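PDB 3SFW: dihydropyrimidinase, which catalyses the zinc-dependent hydrolytic ring opening of 5,6-dihydropyrimidines, such as dihydrouracil, to N-carbamoyl-beta-amino acids. Local coordinates for residues T370-K382 with A449-P461. Numbering follows the deposited sequence.
Sequences TKVAKLFGMFPQK and AGRYVKRSTFARP
V453 directs its two methyls at the loop that leaves helix 361-376: CG1 lies 4.1 Å from M378 CG, while CG2 meets the aliphatic end of K382, whose ammonium is tied to D119, D390 and D392. R455 exemplifies a side chain from a distant segment serving a carbonyl near a helix C-terminus. Its CD packs 3.7 Å from M378 CG, and a bend at chi3 turns the guanidinium so that NH2 donates to F376 O at 2.8 Å. The donor approaches tilted from the carbonyl plane, and the bond is bent (151°). The same NH2 lies at the edge of the F376 ring, near its plane, and NH1 is held by S148 and F122. A leucine at R455 would probably leave F376 O without this donor and the S148 hydroxyl without its charged partner.

S456 N adds a straighter bond (171°) to a lone pair of G377 O, 2.9 Å away. G377 is the positive-phi residue of the Schellman motif closing the helix, and a side chain there would collide with S456 O. A chi1 of -173° swings the F458 ring away from its backbone N to lie alongside L375: CE1 reaches L375 CD2 at 3.8 Å, and L375 O faces the ring edge. At A459 the link becomes indirect, as two waters join its N and O to K374 O. P461 closes the chain, its CB 3.7 Å from CD of K371, whose folded chain crosses the proline at about a right angle.

The tail thus wraps the end of helix 361-376, which packs on strands of the TIM-barrel-type amidohydrolase domain. V372 and F376 rest on strand 49-59, M378 and R455 on strand 86-93, L375 and P461 on Y260 of strand 258-263; S360 of the second subunit binds P461 O.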
loop_
_atom_site.group_PDB
_atom_site.type_symbol
_atom_site.label_atom_id
_atom_site.label_comp_id
_atom_site.label_asym_id
_atom_site.label_seq_id
_atom_site.Cartn_x
_atom_site.Cartn_y
_atom_site.Cartn_z
ATOM N N THR A 370 14.721 -27.025 3.847
ATOM C CA THR A 370 15.793 -26.277 4.552
ATOM C C THR A 370 15.264 -25.101 5.367
ATOM O O THR A 370 15.598 -24.934 6.556
ATOM C CB THR A 370 16.809 -25.748 3.542
ATOM O OG1 THR A 370 17.214 -26.808 2.658
ATOM C CG2 THR A 370 18.034 -25.087 4.265
ATOM N N LYS A 371 14.398 -24.285 4.763
ATOM C CA LYS A 371 13.841 -23.126 5.499
ATOM C C LYS A 371 12.920 -23.589 6.665
ATOM O O LYS A 371 12.782 -22.918 7.702
ATOM C CB LYS A 371 13.120 -22.155 4.535
ATOM C CG LYS A 371 12.900 -20.745 5.111
ATOM C CD LYS A 371 14.253 -20.108 5.596
ATOM C CE LYS A 371 15.368 -20.022 4.564
ATOM N NZ LYS A 371 14.899 -19.377 3.295
ATOM N N VAL A 372 12.302 -24.740 6.483
ATOM C CA VAL A 372 11.488 -25.315 7.548
ATOM C C VAL A 372 12.412 -25.721 8.723
ATOM O O VAL A 372 12.149 -25.360 9.863
ATOM C CB VAL A 372 10.798 -26.622 7.063
ATOM C CG1 VAL A 372 10.001 -27.269 8.235
ATOM C CG2 VAL A 372 9.848 -26.343 5.847
ATOM N N ALA A 373 13.557 -26.370 8.436
ATOM C CA ALA A 373 14.474 -26.734 9.543
ATOM C C ALA A 373 14.958 -25.481 10.274
ATOM O O ALA A 373 15.080 -25.460 11.490
ATOM C CB ALA A 373 15.708 -27.530 8.998
ATOM N N LYS A 374 15.257 -24.442 9.515
ATOM C CA LYS A 374 15.811 -23.241 10.095
ATOM C C LYS A 374 14.781 -22.490 11.013
ATOM O O LYS A 374 15.085 -22.121 12.156
ATOM C CB LYS A 374 16.291 -22.339 8.959
ATOM C CG LYS A 374 17.620 -22.864 8.353
ATOM C CD LYS A 374 17.959 -22.126 7.086
ATOM C CE LYS A 374 19.399 -22.522 6.636
ATOM N NZ LYS A 374 19.682 -21.641 5.474
ATOM N N LEU A 375 13.542 -22.381 10.552
ATOM C CA LEU A 375 12.529 -21.659 11.324
ATOM C C LEU A 375 12.131 -22.468 12.557
ATOM O O LEU A 375 11.670 -21.900 13.523
ATOM C CB LEU A 375 11.273 -21.398 10.473
ATOM C CG LEU A 375 11.509 -20.273 9.454
ATOM C CD1 LEU A 375 10.305 -20.146 8.434
ATOM C CD2 LEU A 375 11.736 -18.954 10.217
ATOM N N PHE A 376 12.233 -23.801 12.464
ATOM C CA PHE A 376 11.782 -24.683 13.557
ATOM C C PHE A 376 12.923 -25.316 14.363
ATOM O O PHE A 376 12.693 -26.172 15.211
ATOM C CB PHE A 376 10.816 -25.740 12.989
ATOM C CG PHE A 376 9.485 -25.129 12.626
ATOM C CD1 PHE A 376 8.635 -24.683 13.636
ATOM C CD2 PHE A 376 9.165 -24.836 11.296
ATOM C CE1 PHE A 376 7.428 -24.020 13.322
ATOM C CE2 PHE A 376 7.933 -24.242 10.966
ATOM C CZ PHE A 376 7.101 -23.749 11.978
ATOM N N GLY A 377 14.130 -24.795 14.187
ATOM C CA GLY A 377 15.226 -25.125 15.165
ATOM C C GLY A 377 15.766 -26.540 14.992
ATOM O O GLY A 377 16.156 -27.205 15.973
ATOM N N MET A 378 15.781 -27.016 13.744
ATOM C CA MET A 378 16.220 -28.396 13.441
ATOM C C MET A 378 17.425 -28.346 12.515
ATOM O O MET A 378 17.830 -29.351 12.020
ATOM C CB MET A 378 15.082 -29.184 12.695
ATOM C CG MET A 378 13.796 -29.382 13.565
ATOM S SD MET A 378 12.286 -29.722 12.563
ATOM C CE MET A 378 12.595 -31.415 12.137
ATOM N N PHE A 379 17.993 -27.161 12.279
ATOM C CA PHE A 379 19.061 -27.021 11.269
ATOM C C PHE A 379 20.379 -26.851 12.048
ATOM O O PHE A 379 20.411 -26.126 13.035
ATOM C CB PHE A 379 18.818 -25.760 10.418
ATOM C CG PHE A 379 19.760 -25.640 9.241
ATOM C CD1 PHE A 379 20.893 -24.836 9.318
ATOM C CD2 PHE A 379 19.521 -26.383 8.082
ATOM C CE1 PHE A 379 21.795 -24.772 8.216
ATOM C CE2 PHE A 379 20.406 -26.334 7.037
ATOM C CZ PHE A 379 21.522 -25.511 7.094
ATOM N N PRO A 380 21.479 -27.456 11.575
ATOM C CA PRO A 380 21.634 -28.177 10.325
ATOM C C PRO A 380 21.535 -29.686 10.510
ATOM O O PRO A 380 21.845 -30.402 9.577
ATOM C CB PRO A 380 23.098 -27.855 9.907
ATOM C CG PRO A 380 23.820 -27.714 11.224
ATOM C CD PRO A 380 22.786 -27.124 12.199
ATOM N N GLN A 381 21.095 -30.168 11.672
ATOM C CA GLN A 381 20.899 -31.636 11.830
ATOM C C GLN A 381 19.999 -32.169 10.686
ATOM O O GLN A 381 20.284 -33.225 10.067
ATOM C CB GLN A 381 20.224 -31.983 13.190
ATOM C CG GLN A 381 19.913 -33.495 13.299
ATOM C CD GLN A 381 19.066 -33.923 14.529
ATOM O OE1 GLN A 381 18.679 -35.085 14.640
ATOM N NE2 GLN A 381 18.760 -32.994 15.413
ATOM N N LYS A 382 18.925 -31.431 10.434
ATOM C CA LYS A 382 17.955 -31.753 9.364
ATOM C C LYS A 382 17.937 -30.635 8.314
ATOM O O LYS A 382 18.380 -29.490 8.587
ATOM C CB LYS A 382 16.545 -31.827 9.938
ATOM C CG LYS A 382 16.306 -32.804 11.132
ATOM C CD LYS A 382 16.774 -34.193 10.766
ATOM C CE LYS A 382 16.125 -35.219 11.760
ATOM N NZ LYS A 382 16.653 -36.575 11.416
ATOM N N ALA A 449 11.214 -46.813 14.417
ATOM C CA ALA A 449 12.539 -46.371 13.959
ATOM C C ALA A 449 12.760 -44.866 14.180
ATOM O O ALA A 449 13.909 -44.395 14.340
ATOM C CB ALA A 449 12.716 -46.708 12.481
ATOM N N GLY A 450 11.684 -44.109 13.994
ATOM C CA GLY A 450 11.717 -42.651 14.100
ATOM C C GLY A 450 12.027 -42.196 15.498
ATOM O O GLY A 450 11.743 -42.900 16.473
ATOM N N ARG A 451 12.721 -41.056 15.600
ATOM C CA ARG A 451 13.094 -40.462 16.901
ATOM C C ARG A 451 12.555 -39.047 17.061
ATOM O O ARG A 451 12.397 -38.308 16.086
ATOM C CB ARG A 451 14.621 -40.405 17.090
ATOM C CG ARG A 451 15.249 -41.795 16.989
ATOM C CD ARG A 451 16.450 -41.925 17.884
ATOM N NE ARG A 451 17.582 -41.201 17.347
ATOM C CZ ARG A 451 18.732 -41.773 16.980
ATOM N NH1 ARG A 451 19.704 -41.023 16.473
ATOM N NH2 ARG A 451 18.910 -43.084 17.113
ATOM N N TYR A 452 12.293 -38.694 18.313
ATOM C CA TYR A 452 11.822 -37.350 18.659
ATOM C C TYR A 452 12.981 -36.391 18.468
ATOM O O TYR A 452 14.118 -36.700 18.862
ATOM C CB TYR A 452 11.361 -37.307 20.143
ATOM C CG TYR A 452 11.009 -35.893 20.586
ATOM C CD1 TYR A 452 9.859 -35.266 20.091
ATOM C CD2 TYR A 452 11.797 -35.193 21.530
ATOM C CE1 TYR A 452 9.526 -33.961 20.462
ATOM C CE2 TYR A 452 11.499 -33.870 21.860
ATOM C CZ TYR A 452 10.358 -33.272 21.341
ATOM O OH TYR A 452 10.010 -32.004 21.696
ATOM N N VAL A 453 12.695 -35.218 17.911
ATOM C CA VAL A 453 13.731 -34.183 17.715
ATOM C C VAL A 453 13.531 -33.031 18.682
ATOM O O VAL A 453 12.440 -32.442 18.726
ATOM C CB VAL A 453 13.656 -33.620 16.269
ATOM C CG1 VAL A 453 14.757 -32.536 16.062
ATOM C CG2 VAL A 453 13.860 -34.786 15.293
ATOM N N LYS A 454 14.509 -32.811 19.567
ATOM C CA LYS A 454 14.451 -31.678 20.523
ATOM C C LYS A 454 14.984 -30.445 19.813
ATOM O O LYS A 454 16.111 -30.470 19.304
ATOM C CB LYS A 454 15.323 -31.965 21.789
ATOM C CG LYS A 454 14.660 -32.853 22.870
ATOM C CD LYS A 454 15.566 -32.960 24.146
ATOM C CE LYS A 454 14.780 -33.182 25.492
ATOM N NZ LYS A 454 13.498 -33.979 25.423
ATOM N N ARG A 455 14.135 -29.435 19.630
ATOM C CA ARG A 455 14.472 -28.338 18.743
ATOM C C ARG A 455 15.079 -27.161 19.444
ATOM O O ARG A 455 14.855 -26.952 20.650
ATOM C CB ARG A 455 13.206 -27.946 17.959
ATOM C CG ARG A 455 12.721 -29.180 17.144
ATOM C CD ARG A 455 11.411 -28.922 16.344
ATOM N NE ARG A 455 10.295 -28.575 17.230
ATOM C CZ ARG A 455 9.748 -27.362 17.298
ATOM N NH1 ARG A 455 8.711 -27.151 18.125
ATOM N NH2 ARG A 455 10.209 -26.361 16.505
ATOM N N SER A 456 15.942 -26.440 18.730
ATOM C CA SER A 456 16.637 -25.317 19.315
ATOM C C SER A 456 15.753 -24.073 19.378
ATOM O O SER A 456 14.722 -23.989 18.680
ATOM C CB SER A 456 17.951 -25.065 18.546
ATOM O OG SER A 456 17.663 -24.718 17.217
ATOM N N THR A 457 16.120 -23.135 20.243
ATOM C CA THR A 457 15.382 -21.867 20.346
ATOM C C THR A 457 15.517 -21.084 19.082
ATOM O O THR A 457 16.431 -21.333 18.283
ATOM C CB THR A 457 15.818 -21.015 21.542
ATOM O OG1 THR A 457 17.237 -20.891 21.523
ATOM C CG2 THR A 457 15.381 -21.712 22.883
ATOM N N PHE A 458 14.661 -20.083 18.915
ATOM C CA PHE A 458 14.539 -19.456 17.622
ATOM C C PHE A 458 15.746 -18.618 17.236
ATOM O O PHE A 458 16.213 -17.765 18.022
ATOM C CB PHE A 458 13.300 -18.561 17.591
ATOM C CG PHE A 458 13.020 -18.005 16.220
ATOM C CD1 PHE A 458 12.534 -18.841 15.209
ATOM C CD2 PHE A 458 13.260 -16.679 15.946
ATOM C CE1 PHE A 458 12.267 -18.315 13.957
ATOM C CE2 PHE A 458 12.995 -16.161 14.687
ATOM C CZ PHE A 458 12.534 -16.983 13.707
ATOM N N ALA A 459 16.182 -18.789 15.987
ATOM C CA ALA A 459 17.155 -17.895 15.373
ATOM C C ALA A 459 16.647 -17.528 13.973
ATOM O O ALA A 459 16.211 -18.405 13.191
ATOM C CB ALA A 459 18.485 -18.602 15.272
ATOM N N ARG A 460 16.722 -16.251 13.620
ATOM C CA ARG A 460 16.265 -15.867 12.276
ATOM C C ARG A 460 17.099 -16.562 11.187
ATOM O O ARG A 460 18.336 -16.653 11.299
ATOM C CB ARG A 460 16.311 -14.354 12.121
ATOM C CG ARG A 460 15.254 -13.642 13.006
ATOM C CD ARG A 460 15.232 -12.159 12.730
ATOM N NE ARG A 460 16.483 -11.526 13.116
ATOM C CZ ARG A 460 16.709 -11.013 14.326
ATOM N NH1 ARG A 460 15.764 -11.085 15.263
ATOM N NH2 ARG A 460 17.872 -10.409 14.596
ATOM N N PRO A 461 16.441 -17.003 10.115
ATOM C CA PRO A 461 17.177 -17.668 9.052
ATOM C C PRO A 461 18.196 -16.775 8.324
ATOM O O PRO A 461 19.222 -17.372 7.863
ATOM C CB PRO A 461 16.092 -18.161 8.097
ATOM C CG PRO A 461 14.939 -17.230 8.282
ATOM C CD PRO A 461 15.015 -16.816 9.785
HETATM O O HOH W 1 15.265 -21.423 14.817
HETATM O O HOH W 2 17.486 -20.349 11.816
HETATM O O HOH W 3 19.150 -18.572 5.325
HETATM O O HOH W 4 10.680 -23.028 16.322
HETATM O O HOH W 5 18.062 -29.326 17.852
#